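MAU2 chromatid cohesion factor homolog (Saccharomyces cerevisiae, PDB 4XDN) forms a complex with SCC2 that is required for loading the cohesin complex onto chromosomes, and so takes part in sister chromatid cohesion. Local coordinates at residues 425-439 / 452-464. Sequence-based numbering, arbitrary orientation.
With SO4 (sulfate ion), chain G.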
ATOM      1  N   GLN A 425       0.466 -11.488 -24.594  1.00 41.19           N
ATOM      2  CA  GLN A 425      -0.815 -12.157 -24.791  1.00 38.09           C
ATOM      3  C   GLN A 425      -1.613 -11.459 -25.886  1.00 37.20           C
ATOM      4  O   GLN A 425      -2.198 -12.114 -26.743  1.00 35.79           O
ATOM      5  CB  GLN A 425      -1.627 -12.198 -23.493  1.00 36.66           C
ATOM      6  CG  GLN A 425      -2.875 -13.069 -23.598  1.00 37.08           C
ATOM      7  CD  GLN A 425      -3.746 -13.033 -22.356  1.00 36.25           C
ATOM      8  OE1 GLN A 425      -3.391 -12.422 -21.347  1.00 34.33           O
ATOM      9  NE2 GLN A 425      -4.898 -13.693 -22.426  1.00 36.05           N
ATOM     10  N   PHE A 426      -1.630 -10.129 -25.852  1.00 35.87           N
ATOM     11  CA  PHE A 426      -2.290  -9.339 -26.887  1.00 34.64           C
ATOM     12  C   PHE A 426      -1.767  -9.696 -28.277  1.00 37.38           C
ATOM     13  O   PHE A 426      -2.519  -9.688 -29.251  1.00 38.52           O
ATOM     14  CB  PHE A 426      -2.089  -7.842 -26.639  1.00 33.15           C
ATOM     15  CG  PHE A 426      -3.184  -7.201 -25.831  1.00 31.60           C
ATOM     16  CD1 PHE A 426      -4.495  -7.216 -26.277  1.00 29.98           C
ATOM     17  CD2 PHE A 426      -2.895  -6.559 -24.638  1.00 32.39           C
ATOM     18  CE1 PHE A 426      -5.499  -6.620 -25.542  1.00 29.50           C
ATOM     19  CE2 PHE A 426      -3.898  -5.960 -23.899  1.00 32.27           C
ATOM     20  CZ  PHE A 426      -5.201  -5.990 -24.354  1.00 32.15           C
ATOM     21  N   GLU A 427      -0.475 -10.000 -28.361  1.00 39.18           N
ATOM     22  CA  GLU A 427       0.163 -10.327 -29.634  1.00 43.13           C
ATOM     23  C   GLU A 427       0.031 -11.804 -29.986  1.00 46.06           C
ATOM     24  O   GLU A 427       0.742 -12.311 -30.851  1.00 48.44           O
ATOM     25  CB  GLU A 427       1.632  -9.930 -29.588  1.00 46.39           C
ATOM     26  CG  GLU A 427       1.846  -8.412 -29.482  1.00 47.62           C
ATOM     27  CD  GLU A 427       3.285  -8.050 -29.226  1.00 51.91           C
ATOM     28  OE1 GLU A 427       4.092  -8.973 -28.952  1.00 55.32           O
ATOM     29  OE2 GLU A 427       3.625  -6.849 -29.300  1.00 51.90           O
ATOM     30  N   GLY A 428      -0.887 -12.490 -29.317  1.00 47.79           N
ATOM     31  CA  GLY A 428      -1.134 -13.890 -29.596  1.00 52.01           C
ATOM     32  C   GLY A 428       0.025 -14.786 -29.198  1.00 56.01           C
ATOM     33  O   GLY A 428       0.093 -15.941 -29.615  1.00 59.65           O
ATOM     34  N   GLY A 429       0.939 -14.254 -28.392  1.00 54.74           N
ATOM     35  CA  GLY A 429       2.089 -15.014 -27.937  1.00 54.38           C
ATOM     36  C   GLY A 429       1.760 -15.949 -26.788  1.00 51.84           C
ATOM     37  O   GLY A 429       2.620 -16.700 -26.326  1.00 53.76           O
ATOM     38  N   GLY A 430       0.517 -15.902 -26.319  1.00 49.21           N
ATOM     39  CA  GLY A 430       0.077 -16.755 -25.229  1.00 49.61           C
ATOM     40  C   GLY A 430       0.544 -16.254 -23.877  1.00 50.39           C
ATOM     41  O   GLY A 430      -0.257 -16.079 -22.961  1.00 50.94           O
ATOM     42  N   ALA A 431       1.850 -16.042 -23.755  1.00 50.21           N
ATOM     43  CA  ALA A 431       2.447 -15.469 -22.554  1.00 49.19           C
ATOM     44  C   ALA A 431       2.273 -16.365 -21.330  1.00 48.27           C
ATOM     45  O   ALA A 431       2.242 -15.878 -20.200  1.00 46.82           O
ATOM     46  CB  ALA A 431       1.858 -14.086 -22.280  1.00 48.57           C
ATOM     47  N   VAL A 432       2.167 -17.671 -21.553  1.00 48.75           N
ATOM     48  CA  VAL A 432       2.065 -18.621 -20.451  1.00 49.44           C
ATOM     49  C   VAL A 432       3.313 -18.538 -19.574  1.00 50.65           C
ATOM     50  O   VAL A 432       3.212 -18.424 -18.354  1.00 49.19           O
ATOM     51  CB  VAL A 432       1.879 -20.069 -20.966  1.00 52.59           C
ATOM     52  CG1 VAL A 432       1.928 -21.077 -19.821  1.00 54.16           C
ATOM     53  CG2 VAL A 432       0.565 -20.197 -21.714  1.00 51.99           C
ATOM     54  N   GLU A 433       4.485 -18.583 -20.201  1.00 53.15           N
ATOM     55  CA  GLU A 433       5.744 -18.558 -19.464  1.00 57.82           C
ATOM     56  C   GLU A 433       5.934 -17.238 -18.722  1.00 57.19           C
ATOM     57  O   GLU A 433       6.528 -17.206 -17.646  1.00 58.39           O
ATOM     58  CB  GLU A 433       6.923 -18.800 -20.411  1.00 62.29           C
ATOM     59  CG  GLU A 433       8.274 -18.856 -19.707  1.00 67.33           C
ATOM     60  CD  GLU A 433       9.411 -19.226 -20.640  1.00 71.69           C
ATOM     61  OE1 GLU A 433       9.169 -19.350 -21.858  1.00 72.54           O
ATOM     62  OE2 GLU A 433      10.549 -19.394 -20.153  1.00 74.01           O
ATOM     63  N   GLU A 434       5.424 -16.151 -19.295  1.00 55.60           N
ATOM     64  CA  GLU A 434       5.561 -14.833 -18.679  1.00 53.53           C
ATOM     65  C   GLU A 434       4.676 -14.773 -17.442  1.00 49.22           C
ATOM     66  O   GLU A 434       5.113 -14.363 -16.366  1.00 49.44           O
ATOM     67  CB  GLU A 434       5.176 -13.699 -19.644  1.00 54.48           C
ATOM     68  CG  GLU A 434       5.355 -13.980 -21.136  1.00 58.92           C
ATOM     69  CD  GLU A 434       6.802 -14.096 -21.562  1.00 64.40           C
ATOM     70  OE1 GLU A 434       7.642 -13.333 -21.042  1.00 67.88           O
ATOM     71  OE2 GLU A 434       7.098 -14.947 -22.427  1.00 65.49           O
ATOM     72  N   TYR A 435       3.422 -15.185 -17.610  1.00 45.61           N
ATOM     73  CA  TYR A 435       2.462 -15.209 -16.514  1.00 43.02           C
ATOM     74  C   TYR A 435       2.895 -16.178 -15.422  1.00 44.50           C
ATOM     75  O   TYR A 435       2.780 -15.878 -14.236  1.00 43.76           O
ATOM     76  CB  TYR A 435       1.073 -15.596 -17.026  1.00 40.35           C
ATOM     77  CG  TYR A 435       0.343 -14.495 -17.764  1.00 39.17           C
ATOM     78  CD1 TYR A 435       0.309 -13.199 -17.265  1.00 38.47           C
ATOM     79  CD2 TYR A 435      -0.319 -14.753 -18.959  1.00 39.18           C
ATOM     80  CE1 TYR A 435      -0.359 -12.192 -17.935  1.00 35.85           C
ATOM     81  CE2 TYR A 435      -0.986 -13.751 -19.637  1.00 37.69           C
ATOM     82  CZ  TYR A 435      -1.004 -12.473 -19.120  1.00 35.70           C
ATOM     83  OH  TYR A 435      -1.670 -11.470 -19.787  1.00 31.98           O
ATOM     84  N   THR A 436       3.388 -17.344 -15.833  1.00 47.28           N
ATOM     85  CA  THR A 436       3.800 -18.377 -14.893  1.00 48.77           C
ATOM     86  C   THR A 436       4.940 -17.888 -14.006  1.00 50.38           C
ATOM     87  O   THR A 436       4.904 -18.062 -12.790  1.00 48.66           O
ATOM     88  CB  THR A 436       4.242 -19.661 -15.620  1.00 50.32           C
ATOM     89  OG1 THR A 436       3.196 -20.106 -16.492  1.00 50.53           O
ATOM     90  CG2 THR A 436       4.561 -20.767 -14.620  1.00 52.57           C
ATOM     91  N   ARG A 437       5.949 -17.277 -14.621  1.00 53.33           N
ATOM     92  CA  ARG A 437       7.096 -16.765 -13.878  1.00 56.95           C
ATOM     93  C   ARG A 437       6.687 -15.641 -12.937  1.00 53.03           C
ATOM     94  O   ARG A 437       7.256 -15.487 -11.858  1.00 54.14           O
ATOM     95  CB  ARG A 437       8.186 -16.269 -14.832  1.00 62.50           C
ATOM     96  CG  ARG A 437       9.017 -17.377 -15.464  1.00 69.41           C
ATOM     97  CD  ARG A 437      10.229 -16.821 -16.201  1.00 75.25           C
ATOM     98  NE  ARG A 437       9.863 -15.817 -17.202  1.00 76.77           N
ATOM     99  CZ  ARG A 437       9.843 -14.502 -16.991  1.00 77.43           C
ATOM    100  NH1 ARG A 437      10.171 -13.997 -15.806  1.00 78.82           N
ATOM    101  NH2 ARG A 437       9.494 -13.684 -17.973  1.00 75.50           N
ATOM    102  N   LEU A 438       5.701 -14.852 -13.346  1.00 50.42           N
ATOM    103  CA  LEU A 438       5.244 -13.741 -12.523  1.00 49.09           C
ATOM    104  C   LEU A 438       4.443 -14.258 -11.334  1.00 49.20           C
ATOM    105  O   LEU A 438       4.542 -13.727 -10.225  1.00 50.51           O
ATOM    106  CB  LEU A 438       4.407 -12.764 -13.349  1.00 45.87           C
ATOM    107  CG  LEU A 438       3.846 -11.552 -12.599  1.00 43.11           C
ATOM    108  CD1 LEU A 438       4.922 -10.861 -11.786  1.00 44.82           C
ATOM    109  CD2 LEU A 438       3.218 -10.572 -13.577  1.00 40.27           C
ATOM    110  N   ALA A 439       3.662 -15.307 -11.565  1.00 47.17           N
ATOM    111  CA  ALA A 439       2.857 -15.905 -10.508  1.00 47.14           C
ATOM    112  C   ALA A 439       3.716 -16.684  -9.512  1.00 51.63           C
ATOM    113  O   ALA A 439       3.236 -17.061  -8.443  1.00 53.90           O
ATOM    114  CB  ALA A 439       1.799 -16.816 -11.108  1.00 45.53           C
ATOM    115  N   SER A 452      -2.267 -13.037 -13.093  1.00 35.45           N
ATOM    116  CA  SER A 452      -1.385 -13.824 -13.945  1.00 37.45           C
ATOM    117  C   SER A 452      -1.920 -15.244 -14.127  1.00 40.10           C
ATOM    118  O   SER A 452      -1.873 -15.794 -15.226  1.00 40.41           O
ATOM    119  CB  SER A 452       0.028 -13.865 -13.355  1.00 40.04           C
ATOM    120  OG  SER A 452       0.552 -12.558 -13.187  1.00 40.94           O
ATOM    121  N   LEU A 453      -2.435 -15.831 -13.051  1.00 39.10           N
ATOM    122  CA  LEU A 453      -2.935 -17.201 -13.098  1.00 41.10           C
ATOM    123  C   LEU A 453      -4.234 -17.295 -13.890  1.00 38.03           C
ATOM    124  O   LEU A 453      -4.469 -18.283 -14.584  1.00 38.10           O
ATOM    125  CB  LEU A 453      -3.148 -17.747 -11.684  1.00 42.69           C
ATOM    126  CG  LEU A 453      -1.891 -18.148 -10.905  1.00 46.67           C
ATOM    127  CD1 LEU A 453      -2.243 -18.462  -9.455  1.00 49.41           C
ATOM    128  CD2 LEU A 453      -1.200 -19.340 -11.553  1.00 47.70           C
ATOM    129  N   LEU A 454      -5.074 -16.271 -13.781  1.00 35.36           N
ATOM    130  CA  LEU A 454      -6.362 -16.268 -14.464  1.00 36.25           C
ATOM    131  C   LEU A 454      -6.188 -16.079 -15.966  1.00 36.00           C
ATOM    132  O   LEU A 454      -6.839 -16.760 -16.764  1.00 36.10           O
ATOM    133  CB  LEU A 454      -7.270 -15.175 -13.895  1.00 36.16           C
ATOM    134  CG  LEU A 454      -7.844 -15.435 -12.496  1.00 38.46           C
ATOM    135  CD1 LEU A 454      -8.567 -14.204 -11.984  1.00 38.29           C
ATOM    136  CD2 LEU A 454      -8.782 -16.632 -12.496  1.00 38.34           C
ATOM    137  N   ASN A 455      -5.315 -15.153 -16.354  1.00 35.85           N
ATOM    138  CA  ASN A 455      -4.977 -14.986 -17.763  1.00 37.30           C
ATOM    139  C   ASN A 455      -4.337 -16.259 -18.295  1.00 38.48           C
ATOM    140  O   ASN A 455      -4.616 -16.683 -19.414  1.00 36.71           O
ATOM    141  CB  ASN A 455      -4.033 -13.803 -17.973  1.00 35.68           C
ATOM    142  CG  ASN A 455      -4.735 -12.465 -17.869  1.00 34.46           C
ATOM    143  OD1 ASN A 455      -5.885 -12.319 -18.275  1.00 33.19           O
ATOM    144  ND2 ASN A 455      -4.037 -11.474 -17.327  1.00 35.93           N
ATOM    145  N   CYS A 456      -3.481 -16.868 -17.478  1.00 41.00           N
ATOM    146  CA  CYS A 456      -2.805 -18.102 -17.856  1.00 44.71           C
ATOM    147  C   CYS A 456      -3.813 -19.230 -18.049  1.00 43.18           C
ATOM    148  O   CYS A 456      -3.679 -20.040 -18.964  1.00 42.07           O
ATOM    149  CB  CYS A 456      -1.770 -18.493 -16.800  1.00 48.52           C
ATOM    150  SG  CYS A 456      -0.778 -19.938 -17.230  1.00 53.83           S
ATOM    151  N   TYR A 457      -4.823 -19.274 -17.184  1.00 41.27           N
ATOM    152  CA  TYR A 457      -5.873 -20.279 -17.285  1.00 40.24           C
ATOM    153  C   TYR A 457      -6.692 -20.069 -18.554  1.00 40.58           C
ATOM    154  O   TYR A 457      -7.022 -21.023 -19.258  1.00 41.67           O
ATOM    155  CB  TYR A 457      -6.786 -20.233 -16.056  1.00 38.14           C
ATOM    156  CG  TYR A 457      -7.929 -21.223 -16.111  1.00 40.68           C
ATOM    157  CD1 TYR A 457      -9.144 -20.881 -16.697  1.00 41.14           C
ATOM    158  CD2 TYR A 457      -7.795 -22.499 -15.581  1.00 42.37           C
ATOM    159  CE1 TYR A 457     -10.190 -21.784 -16.752  1.00 42.34           C
ATOM    160  CE2 TYR A 457      -8.834 -23.408 -15.630  1.00 43.72           C
ATOM    161  CZ  TYR A 457     -10.030 -23.046 -16.216  1.00 44.73           C
ATOM    162  OH  TYR A 457     -11.068 -23.949 -16.269  1.00 46.76           O
ATOM    163  N   THR A 458      -7.016 -18.810 -18.834  1.00 39.01           N
ATOM    164  CA  THR A 458      -7.800 -18.446 -20.008  1.00 36.81           C
ATOM    165  C   THR A 458      -7.102 -18.893 -21.285  1.00 37.67           C
ATOM    166  O   THR A 458      -7.726 -19.468 -22.176  1.00 37.80           O
ATOM    167  CB  THR A 458      -8.043 -16.924 -20.057  1.00 35.54           C
ATOM    168  OG1 THR A 458      -8.764 -16.521 -18.888  1.00 34.83           O
ATOM    169  CG2 THR A 458      -8.838 -16.527 -21.295  1.00 34.75           C
ATOM    170  N   VAL A 459      -5.804 -18.625 -21.365  1.00 37.02           N
ATOM    171  CA  VAL A 459      -5.006 -19.026 -22.516  1.00 37.85           C
ATOM    172  C   VAL A 459      -4.998 -20.543 -22.667  1.00 40.69           C
ATOM    173  O   VAL A 459      -5.254 -21.064 -23.750  1.00 41.90           O
ATOM    174  CB  VAL A 459      -3.557 -18.504 -22.393  1.00 37.70           C
ATOM    175  CG1 VAL A 459      -2.643 -19.133 -23.444  1.00 39.68           C
ATOM    176  CG2 VAL A 459      -3.540 -16.991 -22.520  1.00 37.83           C
ATOM    177  N   GLN A 460      -4.709 -21.247 -21.578  1.00 41.22           N
ATOM    178  CA  GLN A 460      -4.625 -22.703 -21.613  1.00 44.38           C
ATOM    179  C   GLN A 460      -5.977 -23.322 -21.950  1.00 43.17           C
ATOM    180  O   GLN A 460      -6.047 -24.312 -22.675  1.00 43.06           O
ATOM    181  CB  GLN A 460      -4.117 -23.248 -20.274  1.00 45.93           C
ATOM    182  CG  GLN A 460      -2.686 -22.845 -19.922  1.00 48.41           C
ATOM    183  CD  GLN A 460      -1.638 -23.634 -20.686  1.00 52.27           C
ATOM    184  OE1 GLN A 460      -1.777 -23.883 -21.885  1.00 53.84           O
ATOM    185  NE2 GLN A 460      -0.582 -24.037 -19.989  1.00 53.83           N
ATOM    186  N   ALA A 461      -7.048 -22.733 -21.425  1.00 41.22           N
ATOM    187  CA  ALA A 461      -8.395 -23.233 -21.678  1.00 41.63           C
ATOM    188  C   ALA A 461      -8.784 -23.000 -23.134  1.00 42.86           C
ATOM    189  O   ALA A 461      -9.472 -23.819 -23.744  1.00 44.21           O
ATOM    190  CB  ALA A 461      -9.392 -22.569 -20.747  1.00 38.69           C
ATOM    191  N   ALA A 462      -8.340 -21.874 -23.684  1.00 42.09           N
ATOM    192  CA  ALA A 462      -8.571 -21.569 -25.088  1.00 42.74           C
ATOM    193  C   ALA A 462      -7.855 -22.585 -25.969  1.00 45.43           C
ATOM    194  O   ALA A 462      -8.358 -22.973 -27.021  1.00 46.23           O
ATOM    195  CB  ALA A 462      -8.101 -20.161 -25.414  1.00 41.22           C
ATOM    196  N   ARG A 463      -6.678 -23.016 -25.530  1.00 45.79           N
ATOM    197  CA  ARG A 463      -5.885 -23.968 -26.294  1.00 48.68           C
ATOM    198  C   ARG A 463      -6.471 -25.373 -26.201  1.00 49.66           C
ATOM    199  O   ARG A 463      -6.452 -26.119 -27.177  1.00 49.54           O
ATOM    200  CB  ARG A 463      -4.435 -23.957 -25.811  1.00 50.65           C
ATOM    201  CG  ARG A 463      -3.700 -22.681 -26.178  1.00 50.70           C
ATOM    202  CD  ARG A 463      -2.300 -22.632 -25.598  1.00 53.64           C
ATOM    203  NE  ARG A 463      -1.603 -21.413 -25.996  1.00 54.12           N
ATOM    204  CZ  ARG A 463      -0.344 -21.128 -25.682  1.00 56.61           C
ATOM    205  NH1 ARG A 463       0.375 -21.975 -24.957  1.00 58.50           N
ATOM    206  NH2 ARG A 463       0.198 -19.993 -26.097  1.00 55.51           N
ATOM    207  N   VAL A 464      -6.996 -25.730 -25.032  1.00 48.90           N
ATOM    208  CA  VAL A 464      -7.700 -26.999 -24.876  1.00 51.25           C
ATOM    209  C   VAL A 464      -8.836 -27.081 -25.886  1.00 51.62           C
ATOM    210  O   VAL A 464      -9.129 -28.146 -26.428  1.00 53.97           O
ATOM    211  CB  VAL A 464      -8.267 -27.168 -23.446  1.00 49.22           C
ATOM    212  CG1 VAL A 464      -9.312 -28.289 -23.391  1.00 50.71           C
ATOM    213  CG2 VAL A 464      -7.144 -27.451 -22.466  1.00 48.81           C
TER
HETATM  214  S   SO4 G 705       3.801 -19.984 -24.276  1.00184.71           S
HETATM  215  O1  SO4 G 705       2.806 -18.966 -23.954  1.00184.16           O
HETATM  216  O2  SO4 G 705       5.044 -19.688 -23.571  1.00184.82           O
HETATM  217  O3  SO4 G 705       3.307 -21.295 -23.865  1.00184.75           O
HETATM  218  O4  SO4 G 705       4.046 -19.987 -25.715  1.00185.65           O
HETATM  219  O   HOH W   1      -7.017 -13.755 -20.480  1.00 34.55           O
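Val432 illustrates how one small side chain can seat a short helix against a longer one: it enters as a knob among Cys456, Val459, Gln460 and Arg463. Its CG1, anti to the backbone N (chi1 174°), lies 3.9 Å from Cys456 SG, while CG2 meets Val459 CG1 at 3.8 Å. Farther along, Ala439 CB rests on Leu453, and the backbones come closest at Tyr435 and Ser452, CA to CA 4.8 Å. The Tyr435 ring takes a CH-pi contact over one face, with Asn455 CB 3.7 Å from its centroid. Helices 432-440 and 446-466 form an antiparallel helical hairpin within a predominantly helical chain; the axes of their parts 432-439 and 452-464 approach to 8.6 Å, their N-to-C directions 150° apart.

No direct hydrogen bond joins the segments; the polar links run through a water and an anion. Tyr435 OH donates to Gln425 OE1 (2.5 Å) in the carbonyl plane, fixing the amide; a water then bridges Gln425 NE2 and Asn455 OD1, both of which also bond the backbone of another protein's chain. At the helix start, a sulfate, probably from the crystallisation liquor, accepts from Val432 N (2.8 Å) and, almost straight, from Arg463 NH1; Val459 CG1 lies over one face of this guanidinium, while sulfate O3 meets its edge.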